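Local coordinates for hydrogenase expression/formation protein HypE (Desulfovibrio vulgaris subsp. vulgaris, PDB 2Z1U) that binds ATP and magnesium and serves hydrogenase maturation, where it probably uses ATP to dehydrate a protein-bound thiocarboxamide to the thiocyanate that supplies cyanide to the metal centre, at residues Leu8-Gly13 and Thr130-Arg135; Arg29-Pro34 and Val123-Gly128; Cys94-Glu99 and Arg109-Met114. All blocks are in the same frame, centred on the assembly; numbering follows the deposited sequence.

Contact 1 of 3, residues Leu8-Gly13 and Thr130-Arg135. With ATP (adenosine-5'-triphosphate), chain D.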
# COMPACT_ATOMS: atom_id res chain seq x y z
N LEU A 8 -0.96 11.85 19.86
CA LEU A 8 -1.23 10.54 19.25
C LEU A 8 -0.73 9.40 20.14
O LEU A 8 0.44 8.99 20.08
CB LEU A 8 -0.69 10.42 17.82
CG LEU A 8 -1.09 9.13 17.10
CD1 LEU A 8 -2.46 9.20 16.41
CD2 LEU A 8 -0.02 8.73 16.10
N LEU A 9 -1.62 8.89 20.99
CA LEU A 9 -1.28 7.83 21.93
C LEU A 9 -1.14 6.51 21.20
O LEU A 9 -1.74 6.32 20.14
CB LEU A 9 -2.35 7.70 23.02
CG LEU A 9 -2.63 8.81 24.06
CD1 LEU A 9 -1.37 9.59 24.42
CD2 LEU A 9 -3.70 9.76 23.56
N LEU A 10 -0.34 5.61 21.77
CA LEU A 10 -0.27 4.23 21.28
C LEU A 10 -1.66 3.62 21.11
O LEU A 10 -1.88 2.88 20.16
CB LEU A 10 0.58 3.36 22.21
CG LEU A 10 2.06 3.19 21.86
CD1 LEU A 10 2.69 2.16 22.78
CD2 LEU A 10 2.27 2.80 20.38
N ASP A 11 -2.58 3.96 22.01
CA ASP A 11 -3.98 3.49 21.97
C ASP A 11 -4.63 3.54 20.60
O ASP A 11 -5.48 2.70 20.29
CB ASP A 11 -4.86 4.32 22.92
CG ASP A 11 -4.25 4.50 24.30
OD1 ASP A 11 -5.02 4.43 25.28
OD2 ASP A 11 -3.02 4.73 24.41
N TYR A 12 -4.25 4.53 19.78
CA TYR A 12 -4.84 4.70 18.45
C TYR A 12 -4.40 3.64 17.45
O TYR A 12 -4.97 3.54 16.36
CB TYR A 12 -4.55 6.11 17.90
CG TYR A 12 -5.37 7.20 18.58
CD1 TYR A 12 -4.74 8.23 19.28
CD2 TYR A 12 -6.76 7.20 18.51
CE1 TYR A 12 -5.48 9.24 19.91
CE2 TYR A 12 -7.52 8.21 19.15
CZ TYR A 12 -6.87 9.22 19.83
OH TYR A 12 -7.61 10.20 20.46
N GLY A 13 -3.40 2.83 17.83
CA GLY A 13 -2.93 1.73 16.99
C GLY A 13 -3.24 0.33 17.50
O GLY A 13 -2.81 -0.67 16.90
N THR A 130 -4.14 1.97 9.57
CA THR A 130 -3.52 2.90 10.48
C THR A 130 -2.76 2.08 11.52
O THR A 130 -3.35 1.37 12.35
CB THR A 130 -4.58 3.79 11.20
OG1 THR A 130 -5.48 4.34 10.22
CG2 THR A 130 -3.89 4.93 11.99
N LYS A 131 -1.43 2.19 11.47
CA LYS A 131 -0.56 1.54 12.43
C LYS A 131 0.13 2.67 13.21
O LYS A 131 0.62 3.62 12.61
CB LYS A 131 0.47 0.63 11.72
CG LYS A 131 -0.06 -0.67 11.04
CD LYS A 131 -0.87 -1.56 12.02
CE LYS A 131 -1.18 -2.97 11.52
NZ LYS A 131 -1.98 -3.08 10.24
N VAL A 132 0.13 2.55 14.53
CA VAL A 132 0.86 3.48 15.39
C VAL A 132 1.96 2.69 16.09
O VAL A 132 1.69 1.73 16.80
CB VAL A 132 -0.06 4.16 16.44
CG1 VAL A 132 0.74 5.19 17.27
CG2 VAL A 132 -1.26 4.84 15.77
N VAL A 133 3.21 3.09 15.88
CA VAL A 133 4.36 2.40 16.49
C VAL A 133 4.93 3.22 17.68
O VAL A 133 4.76 4.44 17.72
CB VAL A 133 5.46 2.08 15.43
CG1 VAL A 133 4.95 1.06 14.43
CG2 VAL A 133 5.92 3.37 14.72
N PRO A 134 5.57 2.54 18.67
CA PRO A 134 6.15 3.25 19.83
C PRO A 134 7.14 4.36 19.46
O PRO A 134 7.70 4.34 18.37
CB PRO A 134 6.87 2.14 20.60
CG PRO A 134 6.12 0.88 20.23
CD PRO A 134 5.76 1.08 18.78
N ARG A 135 7.34 5.33 20.37
CA ARG A 135 8.27 6.45 20.14
C ARG A 135 9.62 5.93 19.65
O ARG A 135 10.20 5.01 20.24
CB ARG A 135 8.47 7.29 21.41
CG ARG A 135 7.38 8.34 21.69
CD ARG A 135 7.80 9.36 22.78
NE ARG A 135 8.07 8.72 24.07
CZ ARG A 135 8.77 9.26 25.07
NH1 ARG A 135 9.30 10.49 24.96
NH2 ARG A 135 8.95 8.58 26.19
PG ATP D . -5.91 -4.98 11.20
O1G ATP D . -5.21 -3.78 10.53
O2G ATP D . -5.99 -4.83 12.69
O3G ATP D . -5.40 -6.34 10.75
PB ATP D . -8.20 -4.79 9.41
O1B ATP D . -7.09 -4.41 8.41
O2B ATP D . -9.14 -5.90 9.02
O3B ATP D . -7.48 -5.01 10.82
PA ATP D . -8.58 -2.07 10.14
O1A ATP D . -8.79 -2.04 11.65
O2A ATP D . -7.16 -1.77 9.74
O3A ATP D . -9.14 -3.50 9.57
O5' ATP D . -9.59 -1.13 9.39
C5' ATP D . -10.95 -0.97 9.82
C4' ATP D . -11.65 -0.14 8.77
O4' ATP D . -11.09 1.19 8.85
C3' ATP D . -11.40 -0.63 7.35
O3' ATP D . -12.61 -0.45 6.59
C2' ATP D . -10.32 0.30 6.80
O2' ATP D . -10.49 0.48 5.39
C1' ATP D . -10.56 1.61 7.58
N9 ATP D . -9.32 2.38 7.84
C8 ATP D . -8.36 2.12 8.74
N7 ATP D . -7.39 3.07 8.69
C5 ATP D . -7.74 3.91 7.71
C6 ATP D . -7.16 5.14 7.11
N6 ATP D . -5.98 5.61 7.56
N1 ATP D . -7.84 5.73 6.13
C2 ATP D . -9.01 5.28 5.64
N3 ATP D . -9.60 4.17 6.16
C4 ATP D . -9.00 3.48 7.17
O HOH W 1 -0.62 -0.16 15.39

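Contact 2 of 3, residues Arg29-Pro34 and Val123-Gly128. With ATP (adenosine-5'-triphosphate), chain D.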
# COMPACT_ATOMS: atom_id res chain seq x y z
N ARG A 29 -14.16 11.29 7.73
CA ARG A 29 -14.70 12.65 7.63
C ARG A 29 -14.10 13.36 6.43
O ARG A 29 -14.83 13.94 5.62
CB ARG A 29 -14.43 13.42 8.92
CG ARG A 29 -15.28 14.68 9.06
CD ARG A 29 -15.04 15.36 10.41
NE ARG A 29 -14.04 16.41 10.27
CZ ARG A 29 -12.80 16.38 10.77
NH1 ARG A 29 -12.38 15.35 11.48
NH2 ARG A 29 -11.99 17.41 10.57
N HIS A 30 -12.78 13.31 6.31
CA HIS A 30 -12.08 13.98 5.20
C HIS A 30 -12.17 13.27 3.85
O HIS A 30 -12.17 13.94 2.80
CB HIS A 30 -10.62 14.23 5.57
CG HIS A 30 -10.42 15.35 6.55
ND1 HIS A 30 -10.24 16.65 6.15
CD2 HIS A 30 -10.40 15.36 7.90
CE1 HIS A 30 -10.10 17.42 7.21
NE2 HIS A 30 -10.20 16.67 8.29
N PHE A 31 -12.22 11.94 3.87
CA PHE A 31 -12.22 11.14 2.63
C PHE A 31 -13.64 10.89 2.10
O PHE A 31 -13.82 10.50 0.94
CB PHE A 31 -11.46 9.82 2.82
CG PHE A 31 -10.02 10.00 3.28
CD1 PHE A 31 -9.34 11.21 3.09
CD2 PHE A 31 -9.35 8.95 3.90
CE1 PHE A 31 -8.02 11.36 3.52
CE2 PHE A 31 -8.02 9.10 4.33
CZ PHE A 31 -7.36 10.30 4.13
N ASP A 32 -14.62 11.13 2.98
CA ASP A 32 -16.08 11.13 2.74
C ASP A 32 -16.57 10.51 1.43
O ASP A 32 -16.66 11.20 0.41
CB ASP A 32 -16.64 12.55 2.87
CG ASP A 32 -18.05 12.59 3.42
OD1 ASP A 32 -18.77 11.56 3.39
OD2 ASP A 32 -18.44 13.68 3.92
N ASN A 33 -16.86 9.21 1.47
CA ASN A 33 -17.50 8.50 0.36
C ASN A 33 -18.11 7.19 0.86
O ASN A 33 -17.65 6.64 1.86
CB ASN A 33 -16.52 8.29 -0.81
CG ASN A 33 -15.43 7.27 -0.50
OD1 ASN A 33 -15.63 6.07 -0.70
ND2 ASN A 33 -14.27 7.74 -0.04
N PRO A 34 -19.16 6.69 0.17
CA PRO A 34 -19.90 5.54 0.71
C PRO A 34 -19.21 4.20 0.51
O PRO A 34 -19.62 3.21 1.12
CB PRO A 34 -21.24 5.58 -0.05
CG PRO A 34 -20.92 6.25 -1.33
CD PRO A 34 -19.73 7.16 -1.11
N VAL A 123 -10.80 11.35 -7.62
CA VAL A 123 -10.44 10.05 -7.12
C VAL A 123 -11.03 9.90 -5.69
O VAL A 123 -11.24 10.89 -4.99
CB VAL A 123 -8.86 9.96 -7.22
CG1 VAL A 123 -8.16 9.73 -5.91
CG2 VAL A 123 -8.42 9.03 -8.35
N PHE A 124 -11.33 8.68 -5.26
CA PHE A 124 -11.72 8.46 -3.88
C PHE A 124 -10.73 7.58 -3.14
O PHE A 124 -10.22 6.62 -3.70
CB PHE A 124 -13.10 7.81 -3.79
CG PHE A 124 -14.22 8.73 -4.17
CD1 PHE A 124 -14.63 9.74 -3.30
CD2 PHE A 124 -14.84 8.62 -5.41
CE1 PHE A 124 -15.67 10.61 -3.65
CE2 PHE A 124 -15.87 9.49 -5.78
CZ PHE A 124 -16.29 10.48 -4.89
N ILE A 125 -10.51 7.88 -1.86
CA ILE A 125 -9.79 6.97 -0.97
C ILE A 125 -10.80 6.00 -0.40
O ILE A 125 -11.70 6.39 0.37
CB ILE A 125 -9.00 7.74 0.12
CG1 ILE A 125 -7.87 8.54 -0.54
CG2 ILE A 125 -8.40 6.77 1.13
CD1 ILE A 125 -7.52 9.80 0.16
N VAL A 126 -10.69 4.74 -0.82
CA VAL A 126 -11.76 3.75 -0.57
C VAL A 126 -11.52 2.78 0.58
O VAL A 126 -12.45 2.12 1.04
CB VAL A 126 -12.12 2.92 -1.85
CG1 VAL A 126 -12.71 3.83 -2.93
CG2 VAL A 126 -10.88 2.11 -2.38
N THR A 127 -10.27 2.68 1.02
CA THR A 127 -9.90 1.67 2.03
C THR A 127 -8.54 2.08 2.62
O THR A 127 -7.78 2.79 1.98
CB THR A 127 -9.89 0.21 1.42
OG1 THR A 127 -9.95 -0.78 2.46
CG2 THR A 127 -8.65 -0.04 0.54
N GLY A 128 -8.27 1.64 3.84
CA GLY A 128 -7.12 2.17 4.57
C GLY A 128 -6.60 1.29 5.70
O GLY A 128 -7.15 0.24 6.01
PG ATP D . -5.91 -4.98 11.20
O1G ATP D . -5.21 -3.78 10.53
O2G ATP D . -5.99 -4.83 12.69
O3G ATP D . -5.40 -6.34 10.75
PB ATP D . -8.20 -4.79 9.41
O1B ATP D . -7.09 -4.41 8.41
O2B ATP D . -9.14 -5.90 9.02
O3B ATP D . -7.48 -5.01 10.82
PA ATP D . -8.58 -2.07 10.14
O1A ATP D . -8.79 -2.04 11.65
O2A ATP D . -7.16 -1.77 9.74
O3A ATP D . -9.14 -3.50 9.57
O5' ATP D . -9.59 -1.13 9.39
C5' ATP D . -10.95 -0.97 9.82
C4' ATP D . -11.65 -0.14 8.77
O4' ATP D . -11.09 1.19 8.85
C3' ATP D . -11.40 -0.63 7.35
O3' ATP D . -12.61 -0.45 6.59
C2' ATP D . -10.32 0.30 6.80
O2' ATP D . -10.49 0.48 5.39
C1' ATP D . -10.56 1.61 7.58
N9 ATP D . -9.32 2.38 7.84
C8 ATP D . -8.36 2.12 8.74
N7 ATP D . -7.39 3.07 8.69
C5 ATP D . -7.74 3.91 7.71
C6 ATP D . -7.16 5.14 7.11
N6 ATP D . -5.98 5.61 7.56
N1 ATP D . -7.84 5.73 6.13
C2 ATP D . -9.01 5.28 5.64
N3 ATP D . -9.60 4.17 6.16
C4 ATP D . -9.00 3.48 7.17
O HOH W 2 -11.63 10.22 -0.73

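Contact 3 of 3, residues Cys94-Glu99 and Arg109-Met114. With ATP (adenosine-5'-triphosphate), chain D.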
# COMPACT_ATOMS: atom_id res chain seq x y z
N CYS A 94 -4.96 3.93 1.42
CA CYS A 94 -3.89 4.58 2.19
C CYS A 94 -3.53 3.78 3.43
O CYS A 94 -4.39 3.36 4.18
CB CYS A 94 -4.27 6.02 2.57
SG CYS A 94 -5.81 6.16 3.44
N GLY A 95 -2.24 3.60 3.65
CA GLY A 95 -1.74 2.89 4.81
C GLY A 95 -0.86 3.86 5.57
O GLY A 95 0.20 4.26 5.09
N PHE A 96 -1.34 4.30 6.73
CA PHE A 96 -0.58 5.20 7.61
C PHE A 96 0.28 4.40 8.56
O PHE A 96 -0.17 3.40 9.13
CB PHE A 96 -1.52 6.11 8.41
CG PHE A 96 -2.06 7.29 7.63
CD1 PHE A 96 -3.12 7.12 6.74
CD2 PHE A 96 -1.49 8.54 7.77
CE1 PHE A 96 -3.62 8.21 6.01
CE2 PHE A 96 -1.98 9.63 7.05
CZ PHE A 96 -3.04 9.47 6.17
N ILE A 97 1.54 4.82 8.70
CA ILE A 97 2.41 4.34 9.78
C ILE A 97 2.79 5.56 10.62
O ILE A 97 3.42 6.50 10.13
CB ILE A 97 3.66 3.59 9.25
CG1 ILE A 97 3.22 2.39 8.40
CG2 ILE A 97 4.55 3.13 10.43
CD1 ILE A 97 4.33 1.74 7.57
N LEU A 98 2.40 5.55 11.89
CA LEU A 98 2.50 6.75 12.72
C LEU A 98 3.29 6.52 13.99
O LEU A 98 3.22 5.44 14.59
CB LEU A 98 1.11 7.27 13.06
CG LEU A 98 0.19 7.66 11.89
CD1 LEU A 98 -1.27 7.74 12.34
CD2 LEU A 98 0.65 8.97 11.27
N GLU A 99 4.05 7.54 14.38
CA GLU A 99 4.83 7.50 15.62
C GLU A 99 3.97 7.96 16.80
O GLU A 99 3.36 9.03 16.76
CB GLU A 99 6.07 8.39 15.48
CG GLU A 99 6.99 8.32 16.70
CD GLU A 99 8.25 9.15 16.57
OE1 GLU A 99 9.24 8.80 17.25
OE2 GLU A 99 8.25 10.15 15.82
N ARG A 109 -3.85 17.97 9.40
CA ARG A 109 -3.42 18.75 8.25
C ARG A 109 -3.05 17.86 7.06
O ARG A 109 -3.39 18.17 5.92
CB ARG A 109 -2.22 19.63 8.62
CG ARG A 109 -2.58 20.86 9.45
CD ARG A 109 -1.40 21.83 9.47
NE ARG A 109 -0.37 21.43 10.43
CZ ARG A 109 0.91 21.80 10.37
NH1 ARG A 109 1.36 22.58 9.39
NH2 ARG A 109 1.75 21.37 11.30
N VAL A 110 -2.36 16.76 7.34
CA VAL A 110 -1.94 15.82 6.29
C VAL A 110 -3.16 15.11 5.68
O VAL A 110 -3.28 15.00 4.46
CB VAL A 110 -0.95 14.78 6.82
CG1 VAL A 110 -0.73 13.66 5.79
CG2 VAL A 110 0.38 15.45 7.18
N VAL A 111 -4.06 14.66 6.56
CA VAL A 111 -5.32 14.03 6.16
C VAL A 111 -6.17 15.00 5.33
O VAL A 111 -6.69 14.62 4.28
CB VAL A 111 -6.11 13.48 7.38
CG1 VAL A 111 -7.51 13.08 6.98
CG2 VAL A 111 -5.37 12.28 7.99
N ALA A 112 -6.30 16.25 5.80
CA ALA A 112 -6.99 17.31 5.04
C ALA A 112 -6.39 17.51 3.63
O ALA A 112 -7.14 17.62 2.65
CB ALA A 112 -6.97 18.63 5.83
N SER A 113 -5.07 17.56 3.54
CA SER A 113 -4.38 17.62 2.26
C SER A 113 -4.73 16.46 1.33
O SER A 113 -4.95 16.67 0.14
CB SER A 113 -2.86 17.66 2.45
OG SER A 113 -2.44 18.95 2.83
N MET A 114 -4.75 15.23 1.86
CA MET A 114 -5.12 14.06 1.06
C MET A 114 -6.53 14.12 0.52
O MET A 114 -6.74 13.86 -0.67
CB MET A 114 -4.89 12.75 1.83
CG MET A 114 -3.44 12.53 2.18
SD MET A 114 -3.08 11.04 3.10
CE MET A 114 -3.40 9.74 1.91
PG ATP D . -5.91 -4.98 11.20
O1G ATP D . -5.21 -3.78 10.53
O2G ATP D . -5.99 -4.83 12.69
O3G ATP D . -5.40 -6.34 10.75
PB ATP D . -8.20 -4.79 9.41
O1B ATP D . -7.09 -4.41 8.41
O2B ATP D . -9.14 -5.90 9.02
O3B ATP D . -7.48 -5.01 10.82
PA ATP D . -8.58 -2.07 10.14
O1A ATP D . -8.79 -2.04 11.65
O2A ATP D . -7.16 -1.77 9.74
O3A ATP D . -9.14 -3.50 9.57
O5' ATP D . -9.59 -1.13 9.39
C5' ATP D . -10.95 -0.97 9.82
C4' ATP D . -11.65 -0.14 8.77
O4' ATP D . -11.09 1.19 8.85
C3' ATP D . -11.40 -0.63 7.35
O3' ATP D . -12.61 -0.45 6.59
C2' ATP D . -10.32 0.30 6.80
O2' ATP D . -10.49 0.48 5.39
C1' ATP D . -10.56 1.61 7.58
N9 ATP D . -9.32 2.38 7.84
C8 ATP D . -8.36 2.12 8.74
N7 ATP D . -7.39 3.07 8.69
C5 ATP D . -7.74 3.91 7.71
C6 ATP D . -7.16 5.14 7.11
N6 ATP D . -5.98 5.61 7.56
N1 ATP D . -7.84 5.73 6.13
C2 ATP D . -9.01 5.28 5.64
N3 ATP D . -9.60 4.17 6.16
C4 ATP D . -9.00 3.48 7.17

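Contact 1 of 3, residues Leu8-Gly13 and Thr130-Arg135
Val-132 stands on strand 124-133 with its side chain directed into the bend made by Leu-8 to Gly-13. Its CB already lies against the chain there, 3.8 Å from Gly-13 CA. From that point the two methyls part. CG1, anti to the backbone N (chi1 -176°), meets Leu-8 CD2 tip to tip at 3.8 Å and brushes the carbonyl oxygen of Leu-9; CG2 turns to the other end of the bend, 3.6 Å from Gly-13 N and also near Tyr-12 CB. Residues 8-13, which end in a short 3-10 turn, thus wrap round one branched residue of a strand that is outermost within this chain in the mixed sheet of the PurM-like N-terminal domain. Leu-10 CD2 extends the apolar patch just past the strand's end, 4.2 Å from Pro-134 CD. No direct hydrogen bond crosses the contact; water 1 does the bridging, donating to Gly-13 O at 2.7 Å and accepting from Val-132 N at 2.9 Å. Gly-13 O is also bonded by Arg-223 of the second subunit. Two residues earlier on the strand, Thr-130 OG1 donates to ATP N7 at 2.8 Å, while Lys-131, whose CB points away from residues 8-13, gives a weak bond from NZ to O1G.

Contact 2 of 3, residues Arg29-Pro34 and Val123-Gly128
Asn-33 ND2 bridges two carbonyl oxygens, Ile-125 O across the contact and Phe-31 O at the end of its own helix. The bond to Ile-125 O is 2.9 Å long, with an N-H...O angle of 161°. Both acceptors lie close to the amide plane, yet the nitrogen sits above each carbonyl plane and on no lone pair. The rotation of the amide is fixed further because OD1 caps the following helix, bonding to Leu-36 N. Water 2 adds an indirect link, donating to Phe-31 O at 2.8 Å and accepting from Ile-125 N at the same distance, so Phe-31 O takes a bond from the water as well as from the asparagine.

The apolar contacts flank this polar group. With chi1 at -67°, the two branches of Ile-125 leave CB on different sides: CD1 makes a CH-pi contact over the face of the Phe-31 ring, 3.8 Å from its centroid, while CG2 reaches the rim of the same ring at CD2, 3.7 Å away. Asn-33 CB packs obliquely on Phe-124 CD1 at 3.4 Å, the two side chains running past each other in opposite directions with amide and ring planes 49° apart.

Gly-128 N donates to the ribose O2' of ATP at 2.9 Å, and the adenine N1 lies at the edge of the Phe-31 ring. Phe-31 at the helix end and Gly-128 on the strand thus border the nucleoside, while Asn-33, N-cap of the next helix, ties helix end to strand in a PurM-like ATP-binding domain.

Contact 3 of 3, residues Cys94-Glu99 and Arg109-Met114
The phenyl ring of Phe-96 is the main bump on the strand side, and the hollow that takes it is built from Val-110, Val-111 and Met-114 of the helix. The outer end of the ring does the touching: CZ lies 3.4 Å from Met-114 SD and 4.1 Å from Val-111 CG2, while Val-110 CG1 stands at the ring edge, 4.4 Å from CE2. The sulfur makes an oblique Met-aromatic contact, 4.7 Å from the ring centroid and 66° off the normal. Met-114 is extended as far as its sulfur and then bends (chi3 69°), which carries CE on to Cys-94 CB at 3.9 Å, so that the methyl packs on Cys-94 while the sulfur meets the ring. The N1/N6 edge of adenine borders Phe-96 and Cys-94, with N6 3.3 Å from Phe-96 CD1 and N1 3.4 Å from Cys-94 SG, so the core adjoins that edge of the base. Strand and helix run nearly antiparallel, at 167°, with their axes 12.6 Å apart, a gap spanned by these side chains. They are the first two elements of a beta-alpha-beta unit completed by strand 124-133; Phe-27 and Phe-31 of helix 17-31 adjoin the packed layer, and Met-141 of strand 141-151 borders Phe-96 and Val-110.

All three contacts touch the same ATP, and they illustrate how one nucleotide site gathers a helix end and a beta-alpha-beta unit, with an N-terminal loop packed beside it. Contacts 1 and 2 lie at successive parts of strand 124-133, their centres about 21 Å apart, and the centre of contact 3 lies about 13 Å from each. Strand pairing joins contact 3 to each of the others: Leu-98 N is 2.7 Å from Lys-131 O, and Cys-94 N is 3.1 Å from Thr-127 O, both probable hydrogen bonds. Packing adds to this, as Ile-125 CG2 meets Cys-94 SG at 3.5 Å. Thr-222 and Arg-223 of the second subunit also bond the ATP, whose site therefore lies at the dimer interface.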